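Serine protease MT3772 (Mycobacterium tuberculosis H37Rv, PDB 3LT3) is a membrane-associated serine protease, seen here as its trypsin-like protease domain in inactive form, and probably helps the bacterium resist acid and oxidative stress. Local coordinates at residues N14-A19 with P166-N171; S23-R28 with V63-G68. The protein carries 1 engineered substitution. All coordinates share one frame; numbering follows the deposited sequence.

Contact 1 of 2, residues N14-A19 with P166-N171; sequences NPVVAA and PLIDLN
Val16, in the first turn of helix 15-20, drives one methyl, CG2, into the bend where the chain leaves strand 166-168. With chi1 at 86° CG1 is tucked between N and C, and it is CG2, anti to the backbone N, that reaches across. Val16 CG2 lies 3.3 Å from Asp169 O. Val16 CG2 is 3.7 Å from Ile168 CG2. The two side chains run antiparallel past each other, methyl against methyl, and both residues are buried. Leu170 O also lies near CG2, so two backbone carbonyl oxygens, of Asp169 and Leu170, and one methyl face this branch.

Helix 15-20 precedes the first barrel of the chymotrypsin-like fold, whereas strand 166-168 belongs to the second; the N-terminal helix is thus laid against the far barrel. Ile168 is tied to that barrel through backbone bonds to Val112.

Toward solvent the fit slackens. Asn14 ND2 only grazes Leu170 CD2 at 4.0 Å, the two side chains meeting nearly perpendicular, and Leu170 is exposed. Here a water is the polar go-between, donating to Asn14 OD1 (2.7 Å) and to Leu170 O (2.9 Å). Asn14 is the N-cap: the same OD1 accepts from Val16 N at 3.0 Å, in the carbonyl plane on a lone pair, with an angle of 163° at the hydrogen. Two donors therefore hold the amide oxygen, while Asp169 OD2 turns to Gln173 N beyond the bend.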
# COMPACT_ATOMS: atom_id res chain seq x y z
N ASN A 14 7.37 -16.83 -7.25
CA ASN A 14 8.46 -16.61 -6.30
C ASN A 14 7.97 -16.79 -4.86
O ASN A 14 6.95 -16.22 -4.48
CB ASN A 14 9.06 -15.22 -6.49
CG ASN A 14 10.39 -15.04 -5.77
OD1 ASN A 14 10.44 -14.97 -4.54
ND2 ASN A 14 11.47 -14.96 -6.54
N PRO A 15 8.69 -17.60 -4.06
CA PRO A 15 8.34 -17.88 -2.66
C PRO A 15 8.04 -16.64 -1.83
O PRO A 15 7.36 -16.73 -0.80
CB PRO A 15 9.60 -18.57 -2.12
CG PRO A 15 10.17 -19.24 -3.31
CD PRO A 15 9.91 -18.32 -4.47
N VAL A 16 8.52 -15.48 -2.28
CA VAL A 16 8.26 -14.21 -1.60
C VAL A 16 6.76 -13.88 -1.55
O VAL A 16 6.29 -13.24 -0.61
CB VAL A 16 9.08 -13.05 -2.25
CG1 VAL A 16 8.35 -12.44 -3.45
CG2 VAL A 16 9.39 -12.00 -1.23
N VAL A 17 6.02 -14.36 -2.55
CA VAL A 17 4.57 -14.15 -2.63
C VAL A 17 3.84 -14.94 -1.55
O VAL A 17 3.02 -14.37 -0.82
CB VAL A 17 4.02 -14.52 -4.04
CG1 VAL A 17 2.50 -14.38 -4.10
CG2 VAL A 17 4.67 -13.66 -5.12
N ALA A 18 4.14 -16.23 -1.44
CA ALA A 18 3.52 -17.11 -0.45
C ALA A 18 3.91 -16.75 0.99
O ALA A 18 3.15 -16.99 1.92
CB ALA A 18 3.86 -18.56 -0.74
N ALA A 19 5.10 -16.16 1.14
CA ALA A 19 5.61 -15.76 2.46
C ALA A 19 4.89 -14.55 3.03
O ALA A 19 4.77 -14.40 4.25
CB ALA A 19 7.11 -15.50 2.38
N PRO A 166 1.14 -3.58 -0.51
CA PRO A 166 2.57 -3.41 -0.35
C PRO A 166 3.36 -3.73 -1.62
O PRO A 166 2.97 -4.61 -2.40
CB PRO A 166 2.92 -4.42 0.75
CG PRO A 166 1.92 -5.51 0.59
CD PRO A 166 0.65 -4.83 0.11
N LEU A 167 4.45 -2.99 -1.83
CA LEU A 167 5.45 -3.32 -2.82
C LEU A 167 6.57 -4.06 -2.10
O LEU A 167 7.17 -3.54 -1.15
CB LEU A 167 5.99 -2.06 -3.49
CG LEU A 167 6.94 -2.23 -4.68
CD1 LEU A 167 6.17 -2.58 -5.94
CD2 LEU A 167 7.75 -0.96 -4.89
N ILE A 168 6.85 -5.28 -2.55
CA ILE A 168 7.76 -6.17 -1.84
C ILE A 168 8.99 -6.53 -2.68
O ILE A 168 8.86 -6.83 -3.87
CB ILE A 168 6.99 -7.41 -1.31
CG1 ILE A 168 6.21 -7.04 -0.05
CG2 ILE A 168 7.93 -8.59 -1.01
CD1 ILE A 168 4.94 -7.80 0.14
N ASP A 169 10.16 -6.49 -2.05
CA ASP A 169 11.42 -6.89 -2.70
C ASP A 169 11.62 -8.41 -2.67
O ASP A 169 10.77 -9.14 -2.17
CB ASP A 169 12.62 -6.14 -2.08
CG ASP A 169 12.86 -6.50 -0.61
OD1 ASP A 169 13.64 -5.77 0.04
OD2 ASP A 169 12.29 -7.49 -0.09
N LEU A 170 12.75 -8.88 -3.19
CA LEU A 170 13.04 -10.31 -3.25
C LEU A 170 13.34 -10.93 -1.87
O LEU A 170 13.30 -12.15 -1.71
CB LEU A 170 14.20 -10.59 -4.22
CG LEU A 170 13.97 -10.29 -5.71
CD1 LEU A 170 15.29 -10.33 -6.47
CD2 LEU A 170 12.96 -11.26 -6.33
N ASN A 171 13.64 -10.08 -0.89
CA ASN A 171 13.91 -10.54 0.48
C ASN A 171 12.64 -10.77 1.30
O ASN A 171 12.69 -11.37 2.37
CB ASN A 171 14.83 -9.55 1.20
CG ASN A 171 16.23 -9.53 0.62
OD1 ASN A 171 16.82 -10.57 0.32
ND2 ASN A 171 16.78 -8.33 0.46
O HOH W 1 12.69 -14.66 -3.12

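Contact 2 of 2, residues S23-R28 with V63-G68; sequences SVVKIR and VTVYAG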
# COMPACT_ATOMS: atom_id res chain seq x y z
N SER A 23 -0.42 -12.15 5.26
CA SER A 23 -0.41 -10.85 5.94
C SER A 23 -0.97 -9.72 5.08
O SER A 23 -1.10 -8.59 5.56
CB SER A 23 1.00 -10.50 6.41
OG SER A 23 1.51 -11.50 7.28
N VAL A 24 -1.28 -10.02 3.83
CA VAL A 24 -1.85 -9.03 2.91
C VAL A 24 -3.35 -9.29 2.82
O VAL A 24 -3.79 -10.36 2.40
CB VAL A 24 -1.18 -9.06 1.51
CG1 VAL A 24 -1.84 -8.08 0.56
CG2 VAL A 24 0.32 -8.75 1.63
N VAL A 25 -4.13 -8.28 3.22
CA VAL A 25 -5.57 -8.45 3.43
C VAL A 25 -6.42 -7.59 2.50
O VAL A 25 -5.98 -6.54 2.03
CB VAL A 25 -5.96 -8.17 4.91
CG1 VAL A 25 -5.22 -9.12 5.86
CG2 VAL A 25 -5.69 -6.71 5.30
N LYS A 26 -7.63 -8.07 2.21
CA LYS A 26 -8.60 -7.32 1.44
C LYS A 26 -9.45 -6.48 2.39
O LYS A 26 -9.82 -6.94 3.48
CB LYS A 26 -9.48 -8.26 0.61
CG LYS A 26 -10.44 -7.55 -0.34
CD LYS A 26 -10.99 -8.50 -1.41
CE LYS A 26 -11.95 -9.53 -0.83
NZ LYS A 26 -12.55 -10.38 -1.89
N ILE A 27 -9.77 -5.26 1.98
CA ILE A 27 -10.58 -4.36 2.78
C ILE A 27 -11.84 -3.92 2.04
O ILE A 27 -11.78 -3.48 0.89
CB ILE A 27 -9.76 -3.15 3.27
CG1 ILE A 27 -8.79 -3.60 4.37
CG2 ILE A 27 -10.66 -2.03 3.80
CD1 ILE A 27 -7.45 -2.98 4.29
N ARG A 28 -12.98 -4.09 2.70
CA ARG A 28 -14.27 -3.61 2.21
C ARG A 28 -14.84 -2.61 3.22
O ARG A 28 -14.97 -2.93 4.41
CB ARG A 28 -15.24 -4.77 2.00
CG ARG A 28 -14.93 -5.65 0.80
CD ARG A 28 -16.11 -6.54 0.46
NE ARG A 28 -15.93 -7.22 -0.82
CZ ARG A 28 -15.50 -8.48 -0.96
NH1 ARG A 28 -15.21 -9.22 0.11
NH2 ARG A 28 -15.37 -8.99 -2.17
N VAL A 63 -16.10 -1.20 8.28
CA VAL A 63 -14.91 -1.71 7.61
C VAL A 63 -14.68 -3.17 7.99
O VAL A 63 -14.63 -3.51 9.17
CB VAL A 63 -13.65 -0.87 7.93
CG1 VAL A 63 -12.44 -1.38 7.15
CG2 VAL A 63 -13.89 0.60 7.62
N THR A 64 -14.54 -4.03 6.98
CA THR A 64 -14.25 -5.44 7.18
C THR A 64 -12.89 -5.80 6.56
O THR A 64 -12.55 -5.33 5.47
CB THR A 64 -15.37 -6.34 6.59
OG1 THR A 64 -16.63 -5.98 7.18
CG2 THR A 64 -15.10 -7.82 6.89
N VAL A 65 -12.13 -6.62 7.27
CA VAL A 65 -10.83 -7.10 6.82
C VAL A 65 -10.89 -8.60 6.53
O VAL A 65 -11.30 -9.39 7.38
CB VAL A 65 -9.72 -6.77 7.86
CG1 VAL A 65 -8.48 -7.63 7.66
CG2 VAL A 65 -9.35 -5.29 7.81
N TYR A 66 -10.49 -8.98 5.31
CA TYR A 66 -10.44 -10.39 4.92
C TYR A 66 -9.00 -10.87 4.86
O TYR A 66 -8.24 -10.47 3.98
CB TYR A 66 -11.13 -10.59 3.56
CG TYR A 66 -12.59 -10.23 3.56
CD1 TYR A 66 -13.01 -8.94 3.22
CD2 TYR A 66 -13.57 -11.17 3.89
CE1 TYR A 66 -14.36 -8.60 3.22
CE2 TYR A 66 -14.92 -10.84 3.89
CZ TYR A 66 -15.31 -9.55 3.56
OH TYR A 66 -16.64 -9.22 3.55
N ALA A 67 -8.63 -11.73 5.80
CA ALA A 67 -7.25 -12.22 5.90
C ALA A 67 -6.97 -13.38 4.96
O ALA A 67 -6.12 -13.27 4.07
CB ALA A 67 -6.91 -12.59 7.34
N GLY A 68 -7.68 -14.48 5.15
CA GLY A 68 -7.56 -15.65 4.28
C GLY A 68 -8.93 -16.12 3.84
O GLY A 68 -9.36 -17.23 4.17
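Lys26 and Tyr66 pair through both of their backbone polar groups, as do Arg28 and Thr64, making two hydrogen-bonded pairs of an antiparallel arrangement with the non-hydrogen-bonded pair Ile27-Val65 between them. Tyr66 N reaches Lys26 O at 2.8 Å in a nearly straight bond (176°), and Thr64 N reaches Arg28 O at 2.8 Å; Lys26 N and Arg28 N return bonds to Tyr66 O and Thr64 O. Weaker CA-H...O contacts fill in, among them Val63 CA to Arg28 O at 3.4 Å. These bonds join strands 24-29 and 63-66, first and last in the order across the sheet, and close the first six-stranded barrel of the chymotrypsin-like fold.

Apolar contacts occupy the face bearing Val25, Ile27 and Val65. Ile27 CG1 lies alongside Val65 CG2 at 3.9 Å, both pointing the same way, while CG2 of Ile27 meets Val63 CG1 at 3.8 Å. Val25 sets CB and CG2 against Val65 CG1, and Val50 of strand 49-53 also packs on Val25 and Ile27.

The other face carries charge and an aromatic ring. Arg28, extended from CG to NE, passes by the Tyr66 edge atom CE1 and sets NH1 over one ring face, 3.3 Å from CE1; the guanidinium stands 83° to the ring, edge-on. Thr64 CG2 lies over the opposite face, so the ring is held between the two. Arg28 NE forms a salt bridge with Glu39, and Lys26 NZ, 3.2 Å from Arg28 NH2, bonds to Gly119 O and Gly120 O. The Glu39 carboxylate and the two carbonyl oxygens probably let the two cationic ends sit this close.

In the fold
The centres of the two contacts lie about 18 Å apart in the double-barrel chymotrypsin-like fold: contact 2 is within the first barrel, joining its end strands, and contact 1 sets the preceding helix on the flank of the second. Helix 15-20 is followed, after a short turn, by strand 24-29, and contact 2 is nested within the loop that contact 1 closes: 14-19, 23-28, 63-68, then 166-171. They touch, Pro166 CG packing on Val24 CG2 at 3.8 Å. The N-terminal segment thus spans both barrels. Of the predicted catalytic residues, Ala163, the engineered replacement of the serine, and His55 have side chains about 9 and 11 Å from that of Ile27, while contact 1 lies away from the active site.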